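Local coordinates for protein putative surface-anchored fimbrial subunit (PDB 3HR6) that forms the shaft of the Corynebacterium diphtheriae pilus as its major pilin, built of tandem Ig-like modules stabilised by isopeptide and disulfide bonds, at residues A[331-336]-A[407-412]; A[47-52]-A[96-101]; A[203-208]-A[230-235]; A[144-149]-A[372-377]. All coordinates share one frame; numbering follows the deposited sequence. Where two conformers were deposited one is given.

Interaction 1 (A[331-336]-A[407-412]); sequences HRCEAD and PKPVIV
Cys333 sets its sulfur against the ring of Pro409, with SG 3.6 Å from Pro409 CB and slightly farther from CG, so the sulfur lies against the CB-CG side of the pyrrolidine ring. Cys333 takes two conformations, and the fit of SG against the proline is that of one of them. The first torsion of Cys333 (chi1 -82°) leaves SG beside the backbone N and opposite the carbonyl carbon; in this conformer SG is bonded to Cys393 in a disulfide and its flank meets the proline. The second partner is Ile411. Its CB does not head straight for the cysteine; the longer branch does the reaching, since CG1 stands beside the backbone N (chi1 -59°) and a further turn (chi2 -47°) brings CD1 to 3.9 Å from Cys333 CB. Pro409 and Ile411 also touch Cys393, on strand 391-398, which lies between strands 327-333 and 410-412 in an antiparallel sheet. The two residues thus cover the disulfide from the side of the sheet's outermost strand. Everything that meets here is carbon or sulfur, so the contact is purely van der Waals and hydrophobic, while covalent strength comes from the Cys333-Cys393 bond that it partly shields.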
loop_
_atom_site.group_PDB
_atom_site.type_symbol
_atom_site.label_atom_id
_atom_site.label_comp_id
_atom_site.label_asym_id
_atom_site.label_seq_id
_atom_site.Cartn_x
_atom_site.Cartn_y
_atom_site.Cartn_z
ATOM N N HIS A 331 -30.373 -9.190 11.296
ATOM C CA HIS A 331 -31.103 -8.900 10.084
ATOM C C HIS A 331 -30.945 -7.437 9.753
ATOM O O HIS A 331 -30.367 -6.677 10.516
ATOM C CB HIS A 331 -32.585 -9.182 10.286
ATOM C CG HIS A 331 -32.952 -10.630 10.181
ATOM N ND1 HIS A 331 -33.072 -11.273 8.966
ATOM C CD2 HIS A 331 -33.262 -11.548 11.127
ATOM C CE1 HIS A 331 -33.458 -12.522 9.168
ATOM N NE2 HIS A 331 -33.571 -12.721 10.473
ATOM N N ARG A 332 -31.464 -7.055 8.598
ATOM C CA ARG A 332 -31.629 -5.689 8.179
ATOM C C ARG A 332 -33.130 -5.367 8.162
ATOM O O ARG A 332 -33.953 -6.234 7.827
ATOM C CB ARG A 332 -31.060 -5.458 6.784
ATOM C CG ARG A 332 -29.552 -5.690 6.680
ATOM C CD ARG A 332 -28.799 -4.598 7.380
ATOM N NE ARG A 332 -28.969 -3.295 6.761
ATOM C CZ ARG A 332 -28.393 -2.154 7.140
ATOM N NH1 ARG A 332 -27.561 -2.142 8.188
ATOM N NH2 ARG A 332 -28.663 -1.028 6.463
ATOM N N CYS A 333 -33.456 -4.143 8.575
ATOM C CA CYS A 333 -34.823 -3.666 8.687
ATOM C C CYS A 333 -34.995 -2.371 7.874
ATOM O O CYS A 333 -34.020 -1.630 7.655
ATOM C CB CYS A 333 -35.161 -3.451 10.182
ATOM S SG CYS A 333 -35.636 -4.939 11.104
ATOM N N GLU A 334 -36.223 -2.114 7.417
ATOM C CA GLU A 334 -36.612 -0.866 6.803
ATOM C C GLU A 334 -36.904 0.154 7.906
ATOM O O GLU A 334 -36.927 -0.193 9.098
ATOM C CB GLU A 334 -37.846 -1.058 5.913
ATOM C CG GLU A 334 -37.631 -2.002 4.758
ATOM C CD GLU A 334 -36.626 -1.512 3.726
ATOM O OE1 GLU A 334 -36.216 -0.325 3.745
ATOM O OE2 GLU A 334 -36.246 -2.342 2.864
ATOM N N ALA A 335 -37.100 1.403 7.486
ATOM C CA ALA A 335 -37.399 2.538 8.380
ATOM C C ALA A 335 -38.565 2.330 9.340
ATOM O O ALA A 335 -38.550 2.877 10.430
ATOM C CB ALA A 335 -37.644 3.790 7.555
ATOM N N ASP A 336 -39.582 1.569 8.941
ATOM C CA ASP A 336 -40.717 1.273 9.830
ATOM C C ASP A 336 -40.426 0.148 10.845
ATOM O O ASP A 336 -41.296 -0.222 11.630
ATOM C CB ASP A 336 -41.990 0.966 9.015
ATOM C CG ASP A 336 -41.826 -0.227 8.073
ATOM O OD1 ASP A 336 -40.848 -0.997 8.232
ATOM O OD2 ASP A 336 -42.688 -0.367 7.173
ATOM N N PRO A 407 -42.091 -10.043 19.691
ATOM C CA PRO A 407 -42.811 -10.091 18.393
ATOM C C PRO A 407 -42.229 -9.278 17.226
ATOM O O PRO A 407 -42.532 -9.570 16.062
ATOM C CB PRO A 407 -44.194 -9.557 18.743
ATOM C CG PRO A 407 -44.011 -8.795 20.025
ATOM C CD PRO A 407 -42.876 -9.393 20.750
ATOM N N LYS A 408 -41.432 -8.261 17.527
ATOM C CA LYS A 408 -40.914 -7.377 16.503
ATOM C C LYS A 408 -39.389 -7.412 16.557
ATOM O O LYS A 408 -38.811 -7.695 17.615
ATOM C CB LYS A 408 -41.427 -5.954 16.689
ATOM C CG LYS A 408 -42.923 -5.791 16.435
ATOM C CD LYS A 408 -43.319 -4.308 16.373
ATOM C CE LYS A 408 -44.817 -4.081 16.129
ATOM N NZ LYS A 408 -45.381 -4.844 14.971
ATOM N N PRO A 409 -38.751 -7.122 15.417
ATOM C CA PRO A 409 -37.298 -6.939 15.427
ATOM C C PRO A 409 -36.899 -5.809 16.370
ATOM O O PRO A 409 -37.629 -4.822 16.491
ATOM C CB PRO A 409 -36.974 -6.595 13.968
ATOM C CG PRO A 409 -38.097 -7.176 13.187
ATOM C CD PRO A 409 -39.305 -7.039 14.053
ATOM N N VAL A 410 -35.744 -5.960 17.024
ATOM C CA VAL A 410 -35.188 -4.930 17.900
ATOM C C VAL A 410 -34.164 -4.148 17.072
ATOM O O VAL A 410 -33.131 -4.715 16.689
ATOM C CB VAL A 410 -34.487 -5.552 19.137
ATOM C CG1 VAL A 410 -33.904 -4.482 20.025
ATOM C CG2 VAL A 410 -35.445 -6.417 19.950
ATOM N N ILE A 411 -34.452 -2.870 16.809
ATOM C CA ILE A 411 -33.580 -2.052 15.962
ATOM C C ILE A 411 -32.281 -1.858 16.723
ATOM O O ILE A 411 -32.292 -1.614 17.935
ATOM C CB ILE A 411 -34.189 -0.682 15.589
ATOM C CG1 ILE A 411 -35.514 -0.865 14.839
ATOM C CG2 ILE A 411 -33.195 0.114 14.713
ATOM C CD1 ILE A 411 -35.438 -1.888 13.733
ATOM N N VAL A 412 -31.173 -2.062 16.035
ATOM C CA VAL A 412 -29.865 -1.819 16.592
ATOM C C VAL A 412 -29.145 -0.863 15.651
ATOM O O VAL A 412 -28.910 -1.201 14.492
ATOM C CB VAL A 412 -29.084 -3.128 16.799
ATOM C CG1 VAL A 412 -27.675 -2.859 17.339
ATOM C CG2 VAL A 412 -29.867 -4.079 17.719
#

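Interaction 2 (A[47-52]-A[96-101]); sequences IDLTTQ and PALYLV
Leu98, Leu49 and Ile47 carry most of the surface buried here, and Leu98 is the one that both others touch. Its CG lies opposite the backbone N (chi1 -175°), which carries the isobutyl group out from strand 97-103, and the next torsion (chi2 62°) turns the methyls to separate partners: CD1 comes to 4.1 Å from Leu49 CD1, and CD2 faces Ile47 CG2. Leu98 CB is shared between the two neighbours, lying 4.0 Å from Ile47 CG2 and equally far from Leu49 CD1. Both residues run slantwise across the leucine, Ile47 offering its short branch and Leu49 a terminal methyl. A water bridges the backbones beside this apolar cluster; it accepts from Leu98 N at 2.7 Å and lies 3.0 Å from Ile47 O, to which it can donate.

The loop that presents the two residues is itself tied up. Asp48 OD1 takes Thr50 OG1 at 2.8 Å and the amide Thr50 N at 3.2 Å, both from the same face of the carboxylate, the amide arriving well above its plane. Thr51 OG1 bonds back to Asp48 O and also caps Gly54 N. Ala57 and Ala58 of helix 52-58 add to the apolar cluster. The ensemble combines an Asx turn, a type I beta turn and a threonine N-cap, which lead from strand 38-44 into a short helix that packs against Leu98 in the N-terminal pilin domain.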
loop_
_atom_site.group_PDB
_atom_site.type_symbol
_atom_site.label_atom_id
_atom_site.label_comp_id
_atom_site.label_asym_id
_atom_site.label_seq_id
_atom_site.Cartn_x
_atom_site.Cartn_y
_atom_site.Cartn_z
ATOM N N ILE A 47 42.262 8.138 -11.478
ATOM C CA ILE A 47 42.108 9.041 -12.597
ATOM C C ILE A 47 42.578 10.392 -12.092
ATOM O O ILE A 47 41.999 10.942 -11.145
ATOM C CB ILE A 47 40.652 9.163 -13.057
ATOM C CG1 ILE A 47 40.106 7.816 -13.556
ATOM C CG2 ILE A 47 40.541 10.193 -14.154
ATOM C CD1 ILE A 47 40.663 7.400 -14.905
ATOM N N ASP A 48 43.646 10.895 -12.707
ATOM C CA ASP A 48 44.186 12.216 -12.430
ATOM C C ASP A 48 43.932 13.038 -13.683
ATOM O O ASP A 48 44.596 12.863 -14.704
ATOM C CB ASP A 48 45.688 12.112 -12.113
ATOM C CG ASP A 48 46.341 13.464 -11.854
ATOM O OD1 ASP A 48 45.636 14.481 -11.714
ATOM O OD2 ASP A 48 47.590 13.494 -11.770
ATOM N N LEU A 49 42.949 13.933 -13.613
ATOM C CA LEU A 49 42.564 14.723 -14.787
ATOM C C LEU A 49 43.535 15.872 -15.130
ATOM O O LEU A 49 43.322 16.597 -16.122
ATOM C CB LEU A 49 41.141 15.250 -14.611
ATOM C CG LEU A 49 40.070 14.162 -14.625
ATOM C CD1 LEU A 49 38.723 14.742 -14.194
ATOM C CD2 LEU A 49 39.999 13.511 -16.012
ATOM N N THR A 50 44.591 16.037 -14.328
ATOM C CA THR A 50 45.619 17.047 -14.598
ATOM C C THR A 50 46.711 16.499 -15.519
ATOM O O THR A 50 47.605 17.237 -15.925
ATOM C CB THR A 50 46.263 17.617 -13.289
ATOM O OG1 THR A 50 47.123 16.640 -12.683
ATOM C CG2 THR A 50 45.181 18.063 -12.297
ATOM N N THR A 51 46.628 15.209 -15.842
ATOM C CA THR A 51 47.586 14.534 -16.716
ATOM C C THR A 51 46.892 13.998 -17.972
ATOM O O THR A 51 45.657 13.862 -18.013
ATOM C CB THR A 51 48.257 13.356 -15.988
ATOM O OG1 THR A 51 47.287 12.326 -15.741
ATOM C CG2 THR A 51 48.870 13.810 -14.664
ATOM N N GLN A 52 47.691 13.686 -18.993
ATOM C CA GLN A 52 47.162 13.127 -20.242
ATOM C C GLN A 52 46.781 11.656 -20.074
ATOM O O GLN A 52 45.758 11.225 -20.602
ATOM C CB GLN A 52 48.146 13.324 -21.404
ATOM C CG GLN A 52 47.982 14.680 -22.090
ATOM C CD GLN A 52 46.702 14.777 -22.914
ATOM O OE1 GLN A 52 45.676 15.303 -22.457
ATOM N NE2 GLN A 52 46.754 14.254 -24.131
ATOM N N PRO A 96 40.331 17.597 -5.767
ATOM C CA PRO A 96 40.157 17.516 -7.215
ATOM C C PRO A 96 40.246 16.070 -7.725
ATOM O O PRO A 96 41.209 15.371 -7.431
ATOM C CB PRO A 96 41.300 18.380 -7.746
ATOM C CG PRO A 96 41.546 19.383 -6.650
ATOM C CD PRO A 96 41.301 18.638 -5.375
ATOM N N ALA A 97 39.220 15.617 -8.446
ATOM C CA ALA A 97 39.151 14.228 -8.916
ATOM C C ALA A 97 38.044 14.075 -9.961
ATOM O O ALA A 97 37.325 15.029 -10.223
ATOM C CB ALA A 97 38.876 13.294 -7.750
ATOM N N LEU A 98 37.945 12.890 -10.570
ATOM C CA LEU A 98 36.759 12.486 -11.332
ATOM C C LEU A 98 35.793 11.829 -10.360
ATOM O O LEU A 98 36.185 10.944 -9.585
ATOM C CB LEU A 98 37.113 11.501 -12.465
ATOM C CG LEU A 98 35.981 11.088 -13.435
ATOM C CD1 LEU A 98 35.444 12.283 -14.196
ATOM C CD2 LEU A 98 36.457 10.001 -14.424
ATOM N N TYR A 99 34.535 12.276 -10.371
ATOM C CA TYR A 99 33.534 11.723 -9.473
ATOM C C TYR A 99 32.413 11.013 -10.200
ATOM O O TYR A 99 32.164 11.232 -11.378
ATOM C CB TYR A 99 32.962 12.805 -8.553
ATOM C CG TYR A 99 33.978 13.283 -7.531
ATOM C CD1 TYR A 99 34.109 12.648 -6.306
ATOM C CD2 TYR A 99 34.823 14.370 -7.802
ATOM C CE1 TYR A 99 35.040 13.067 -5.372
ATOM C CE2 TYR A 99 35.763 14.802 -6.855
ATOM C CZ TYR A 99 35.854 14.153 -5.646
ATOM O OH TYR A 99 36.791 14.534 -4.691
ATOM N N LEU A 100 31.743 10.137 -9.480
ATOM C CA LEU A 100 30.577 9.454 -9.993
ATOM C C LEU A 100 29.431 9.701 -9.016
ATOM O O LEU A 100 29.566 9.477 -7.807
ATOM C CB LEU A 100 30.869 7.954 -10.180
ATOM C CG LEU A 100 29.677 7.135 -10.668
ATOM C CD1 LEU A 100 29.553 7.231 -12.166
ATOM C CD2 LEU A 100 29.818 5.657 -10.197
ATOM N N VAL A 101 28.328 10.242 -9.544
ATOM C CA VAL A 101 27.158 10.560 -8.750
ATOM C C VAL A 101 26.107 9.488 -9.007
ATOM O O VAL A 101 25.703 9.268 -10.156
ATOM C CB VAL A 101 26.586 11.972 -9.109
ATOM C CG1 VAL A 101 25.219 12.201 -8.467
ATOM C CG2 VAL A 101 27.581 13.072 -8.715
HETATM O O HOH W 1 39.334 10.737 -9.686
#

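Interaction 3 (A[203-208]-A[230-235]); sequences NKITVT and TVLSVQ
Val207 and Val234 meet across the interior of an Ig-like beta sandwich, in the part of the pilin assigned to the Cna-B-like family. Strand 206-209 belongs to one sheet and strand 229-236 to the other; the CA atoms of Val207 and Val234 are 8.1 Å apart, too far for backbone bonding between the segments.

Val207 can be followed outward. From CA, its CB is directed at the facing strand, and there the chain forks. CG1, opposite the backbone N (chi1 -177°), comes to 4.1 Å from Val234 CG1. CG2, on the other branch beside the backbone N, goes closer: it lies 3.8 Å from Val234 CG1 and 4.1 Å from Val234 CG2, so this methyl sits over the fork of the opposing valine. The two valines therefore approach tip to tip, and Val207 also touches Ile214 while Val234 touches Val219.

Two residues earlier in each segment, the same facing pattern appears in another form. Ile205 and Leu232 are longer, and their backbones stand farther apart, the CA atoms being 9.4 Å from each other. The side chains slide past one another in opposite directions instead of meeting head-on. Val221 lies against Ile205 and Phe256 against Leu232, widening the apolar layer. The isoleucine extends its long branch (chi2 167°), and its outermost methyl, CD1, ends 3.8 Å from Leu232 CD1.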
loop_
_atom_site.group_PDB
_atom_site.type_symbol
_atom_site.label_atom_id
_atom_site.label_comp_id
_atom_site.label_asym_id
_atom_site.label_seq_id
_atom_site.Cartn_x
_atom_site.Cartn_y
_atom_site.Cartn_z
ATOM N N ASN A 203 -5.398 -18.655 -6.729
ATOM C CA ASN A 203 -6.133 -18.727 -8.020
ATOM C C ASN A 203 -6.941 -17.464 -8.312
ATOM O O ASN A 203 -7.532 -17.356 -9.390
ATOM C CB ASN A 203 -7.032 -19.968 -8.063
ATOM C CG ASN A 203 -6.239 -21.228 -7.966
ATOM O OD1 ASN A 203 -6.613 -22.161 -7.253
ATOM N ND2 ASN A 203 -5.113 -21.265 -8.640
ATOM N N LYS A 204 -6.944 -16.542 -7.364
ATOM C CA LYS A 204 -7.655 -15.276 -7.512
ATOM C C LYS A 204 -6.765 -14.057 -7.570
ATOM O O LYS A 204 -7.261 -12.963 -7.515
ATOM C CB LYS A 204 -8.736 -15.165 -6.440
ATOM C CG LYS A 204 -9.779 -16.260 -6.610
ATOM C CD LYS A 204 -10.891 -16.104 -5.623
ATOM C CE LYS A 204 -12.111 -16.964 -5.956
ATOM N NZ LYS A 204 -12.008 -18.287 -5.341
ATOM N N ILE A 205 -5.452 -14.238 -7.707
ATOM C CA ILE A 205 -4.531 -13.120 -7.904
ATOM C C ILE A 205 -4.396 -12.906 -9.388
ATOM O O ILE A 205 -4.017 -13.806 -10.103
ATOM C CB ILE A 205 -3.140 -13.373 -7.305
ATOM C CG1 ILE A 205 -3.267 -13.738 -5.811
ATOM C CG2 ILE A 205 -2.274 -12.152 -7.478
ATOM C CD1 ILE A 205 -1.979 -14.317 -5.239
ATOM N N THR A 206 -4.725 -11.690 -9.829
ATOM C CA THR A 206 -4.651 -11.380 -11.235
ATOM C C THR A 206 -3.827 -10.124 -11.465
ATOM O O THR A 206 -3.779 -9.208 -10.630
ATOM C CB THR A 206 -6.055 -11.186 -11.854
ATOM O OG1 THR A 206 -6.672 -10.039 -11.254
ATOM C CG2 THR A 206 -6.924 -12.487 -11.642
ATOM N N VAL A 207 -3.199 -10.114 -12.628
ATOM C CA VAL A 207 -2.328 -9.036 -13.007
ATOM C C VAL A 207 -2.613 -8.741 -14.468
ATOM O O VAL A 207 -2.549 -9.644 -15.357
ATOM C CB VAL A 207 -0.842 -9.368 -12.818
ATOM C CG1 VAL A 207 0.031 -8.164 -13.168
ATOM C CG2 VAL A 207 -0.516 -9.870 -11.415
ATOM N N THR A 208 -2.916 -7.469 -14.724
ATOM C CA THR A 208 -3.126 -7.000 -16.081
ATOM C C THR A 208 -2.319 -5.718 -16.329
ATOM O O THR A 208 -2.083 -4.935 -15.415
ATOM C CB THR A 208 -4.604 -6.703 -16.356
ATOM O OG1 THR A 208 -5.036 -5.594 -15.569
ATOM C CG2 THR A 208 -5.487 -7.908 -15.993
ATOM N N THR A 230 0.911 -11.212 6.008
ATOM C CA THR A 230 1.316 -11.673 4.679
ATOM C C THR A 230 1.573 -10.498 3.757
ATOM O O THR A 230 0.739 -9.610 3.625
ATOM C CB THR A 230 0.210 -12.523 4.035
ATOM O OG1 THR A 230 -0.164 -13.565 4.915
ATOM C CG2 THR A 230 0.731 -13.152 2.729
ATOM N N VAL A 231 2.734 -10.493 3.108
ATOM C CA VAL A 231 3.025 -9.621 2.009
ATOM C C VAL A 231 2.801 -10.396 0.703
ATOM O O VAL A 231 3.291 -11.518 0.538
ATOM C CB VAL A 231 4.493 -9.172 2.017
ATOM C CG1 VAL A 231 4.777 -8.227 0.856
ATOM C CG2 VAL A 231 4.865 -8.523 3.357
ATOM N N LEU A 232 2.023 -9.785 -0.184
ATOM C CA LEU A 232 1.829 -10.245 -1.548
ATOM C C LEU A 232 2.691 -9.364 -2.426
ATOM O O LEU A 232 2.666 -8.162 -2.307
ATOM C CB LEU A 232 0.378 -10.083 -1.952
ATOM C CG LEU A 232 0.044 -10.300 -3.445
ATOM C CD1 LEU A 232 0.418 -11.683 -3.943
ATOM C CD2 LEU A 232 -1.428 -10.014 -3.696
ATOM N N SER A 233 3.435 -9.970 -3.343
ATOM C CA SER A 233 4.367 -9.236 -4.186
ATOM C C SER A 233 4.215 -9.695 -5.613
ATOM O O SER A 233 4.174 -10.896 -5.840
ATOM C CB SER A 233 5.782 -9.598 -3.757
ATOM O OG SER A 233 6.734 -8.971 -4.599
ATOM N N VAL A 234 4.128 -8.720 -6.512
ATOM C CA VAL A 234 4.030 -8.942 -7.965
ATOM C C VAL A 234 5.186 -8.202 -8.587
ATOM O O VAL A 234 5.329 -7.013 -8.400
ATOM C CB VAL A 234 2.741 -8.422 -8.532
ATOM C CG1 VAL A 234 2.776 -8.551 -10.112
ATOM C CG2 VAL A 234 1.540 -9.166 -7.906
ATOM N N GLN A 235 5.983 -8.929 -9.371
ATOM C CA GLN A 235 7.193 -8.365 -9.892
ATOM C C GLN A 235 7.236 -8.633 -11.362
ATOM O O GLN A 235 7.050 -9.773 -11.782
ATOM C CB GLN A 235 8.332 -9.089 -9.209
ATOM C CG GLN A 235 9.647 -8.457 -9.317
ATOM C CD GLN A 235 10.557 -8.896 -8.177
ATOM O OE1 GLN A 235 10.558 -8.307 -7.061
ATOM N NE2 GLN A 235 11.305 -9.916 -8.436
#

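Interaction 4 (A[144-149]-A[372-377]); sequences LSEPVK and LQLESN
Leu374 faces both Glu146 and Val148, and of the residues in this contact it has the most surface buried. Its CG lies opposite the backbone N (chi1 -156°), and CD2 does the touching. That methyl comes to 4.1 Å from Glu146 OE1, where the extended glutamate chain crosses it at a slant, and to 4.4 Å from Val148 CG2. Even this closer part is modest packing, one methyl of Leu374 against the valine and the glutamate, with Glu146 on the exposed side. Ser300 also touches both Glu146 and Leu374.

The backbones are joined more firmly, through a water. It donates to Lys149 O at 2.6 Å and accepts from Leu374 N at 2.9 Å, linking the start of strand 148-152 to strand 361-375. In one of its two conformations, Gln373 bonds through OE1 to the amide of Ala151 on the same strand as Lys149. Lys149 sends its own chain away from the contact, fully extended, to a covalent link between NZ and Asn271 CG; NZ is also hydrogen-bonded to Asp191. Such a lysine-asparagine isopeptide bond, with an acidic residue beside it, is typical of the Ig-like domains of Gram-positive pilins, and here its lysine sits at the contact between the middle and C-terminal modules.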
loop_
_atom_site.group_PDB
_atom_site.type_symbol
_atom_site.label_atom_id
_atom_site.label_comp_id
_atom_site.label_asym_id
_atom_site.label_seq_id
_atom_site.Cartn_x
_atom_site.Cartn_y
_atom_site.Cartn_z
ATOM N N LEU A 144 6.741 8.693 -9.760
ATOM C CA LEU A 144 5.757 7.618 -9.718
ATOM C C LEU A 144 4.466 8.188 -9.128
ATOM O O LEU A 144 4.464 8.839 -8.070
ATOM C CB LEU A 144 6.255 6.475 -8.850
ATOM C CG LEU A 144 7.353 5.645 -9.527
ATOM C CD1 LEU A 144 8.222 4.926 -8.492
ATOM C CD2 LEU A 144 6.679 4.698 -10.476
ATOM N N SER A 145 3.364 7.921 -9.795
ATOM C CA SER A 145 2.059 8.355 -9.312
ATOM C C SER A 145 1.609 7.440 -8.202
ATOM O O SER A 145 1.940 6.262 -8.220
ATOM C CB SER A 145 1.034 8.267 -10.438
ATOM O OG SER A 145 1.381 9.160 -11.483
ATOM N N GLU A 146 0.809 7.972 -7.277
ATOM C CA GLU A 146 0.309 7.162 -6.181
ATOM C C GLU A 146 -0.694 6.133 -6.719
ATOM O O GLU A 146 -1.724 6.548 -7.252
ATOM C CB GLU A 146 -0.422 8.069 -5.187
ATOM C CG GLU A 146 -1.145 7.332 -4.043
ATOM C CD GLU A 146 -1.906 8.287 -3.148
ATOM O OE1 GLU A 146 -3.057 8.657 -3.476
ATOM O OE2 GLU A 146 -1.303 8.703 -2.165
ATOM N N PRO A 147 -0.412 4.825 -6.526
ATOM C CA PRO A 147 -1.405 3.827 -6.966
ATOM C C PRO A 147 -2.728 3.991 -6.263
ATOM O O PRO A 147 -2.801 4.475 -5.113
ATOM C CB PRO A 147 -0.775 2.478 -6.568
ATOM C CG PRO A 147 0.756 2.792 -6.604
ATOM C CD PRO A 147 0.791 4.200 -5.993
ATOM N N VAL A 148 -3.787 3.573 -6.926
ATOM C CA VAL A 148 -5.135 3.714 -6.383
ATOM C C VAL A 148 -5.575 2.314 -5.950
ATOM O O VAL A 148 -5.732 1.444 -6.778
ATOM C CB VAL A 148 -6.095 4.263 -7.441
ATOM C CG1 VAL A 148 -7.531 4.299 -6.899
ATOM C CG2 VAL A 148 -5.627 5.640 -7.917
ATOM N N LYS A 149 -5.707 2.165 -4.645
ATOM C CA LYS A 149 -6.192 0.953 -4.032
ATOM C C LYS A 149 -7.655 1.094 -3.662
ATOM O O LYS A 149 -8.053 2.042 -2.992
ATOM C CB LYS A 149 -5.348 0.569 -2.821
ATOM C CG LYS A 149 -5.775 -0.751 -2.211
ATOM C CD LYS A 149 -4.901 -1.216 -1.113
ATOM C CE LYS A 149 -5.468 -2.494 -0.473
ATOM N NZ LYS A 149 -4.485 -3.278 0.308
ATOM N N LEU A 372 -13.911 3.251 3.367
ATOM C CA LEU A 372 -13.399 4.573 2.984
ATOM C C LEU A 372 -12.242 4.297 2.019
ATOM O O LEU A 372 -11.304 3.543 2.330
ATOM C CB LEU A 372 -12.881 5.312 4.214
ATOM C CG LEU A 372 -12.332 6.703 3.961
ATOM C CD1 LEU A 372 -13.469 7.682 3.568
ATOM C CD2 LEU A 372 -11.566 7.244 5.197
ATOM N N GLN A 373 -12.387 4.823 0.815
ATOM C CA GLN A 373 -11.395 4.665 -0.232
ATOM C C GLN A 373 -11.484 5.834 -1.206
ATOM O O GLN A 373 -12.479 6.576 -1.229
ATOM C CB GLN A 373 -11.637 3.351 -0.972
ATOM C CG GLN A 373 -13.048 3.234 -1.522
ATOM C CD GLN A 373 -13.439 1.818 -1.846
ATOM O OE1 GLN A 373 -12.612 1.011 -2.263
ATOM N NE2 GLN A 373 -14.726 1.518 -1.698
ATOM N N LEU A 374 -10.475 5.934 -2.067
ATOM C CA LEU A 374 -10.404 6.986 -3.037
ATOM C C LEU A 374 -11.353 6.737 -4.201
ATOM O O LEU A 374 -11.423 5.643 -4.748
ATOM C CB LEU A 374 -8.954 7.075 -3.522
ATOM C CG LEU A 374 -8.454 8.356 -4.089
ATOM C CD1 LEU A 374 -8.539 9.454 -3.049
ATOM C CD2 LEU A 374 -7.023 8.102 -4.550
ATOM N N GLU A 375 -12.112 7.762 -4.574
ATOM C CA GLU A 375 -12.949 7.703 -5.755
ATOM C C GLU A 375 -12.821 9.056 -6.401
ATOM O O GLU A 375 -13.057 10.077 -5.737
ATOM C CB GLU A 375 -14.382 7.382 -5.380
ATOM C CG GLU A 375 -14.479 6.087 -4.626
ATOM C CD GLU A 375 -15.886 5.640 -4.341
ATOM O OE1 GLU A 375 -16.848 6.372 -4.707
ATOM O OE2 GLU A 375 -15.997 4.528 -3.770
ATOM N N SER A 376 -12.375 9.066 -7.661
ATOM C CA SER A 376 -12.056 10.309 -8.374
ATOM C C SER A 376 -11.174 11.231 -7.525
ATOM O O SER A 376 -11.454 12.422 -7.353
ATOM C CB SER A 376 -13.338 10.998 -8.782
ATOM O OG SER A 376 -14.201 10.100 -9.483
ATOM N N ASN A 377 -10.115 10.656 -6.976
ATOM C CA ASN A 377 -9.143 11.370 -6.149
ATOM C C ASN A 377 -9.699 12.027 -4.882
ATOM O O ASN A 377 -9.015 12.835 -4.238
ATOM C CB ASN A 377 -8.345 12.395 -7.005
ATOM C CG ASN A 377 -6.885 12.540 -6.541
ATOM O OD1 ASN A 377 -6.204 11.547 -6.205
ATOM N ND2 ASN A 377 -6.392 13.782 -6.525
HETATM O O HOH W 2 -8.103 4.253 -1.694
#

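In the fold
From the N terminus, interaction 2 comes first and closes a loop within the N-terminal pilin domain, complete before any other contact begins. The chain then enters 144-149, whose partner at 372-377 lies more than two hundred residues on. Within that long span interaction 3 opens and closes, joining the two sheets of the middle domain; its centre is about 18 Å from that of interaction 4. Interaction 1 crosses interaction 4, since 331-336 precedes 372-377 and 407-412 follows it. Interaction 4 thus ties the start of the middle domain to a strand of the C-terminal region, in which interaction 1 includes one half of the disulfide. Interactions 1 and 2 lie on opposite sides of the chain's centre, their centres about 82 Å apart.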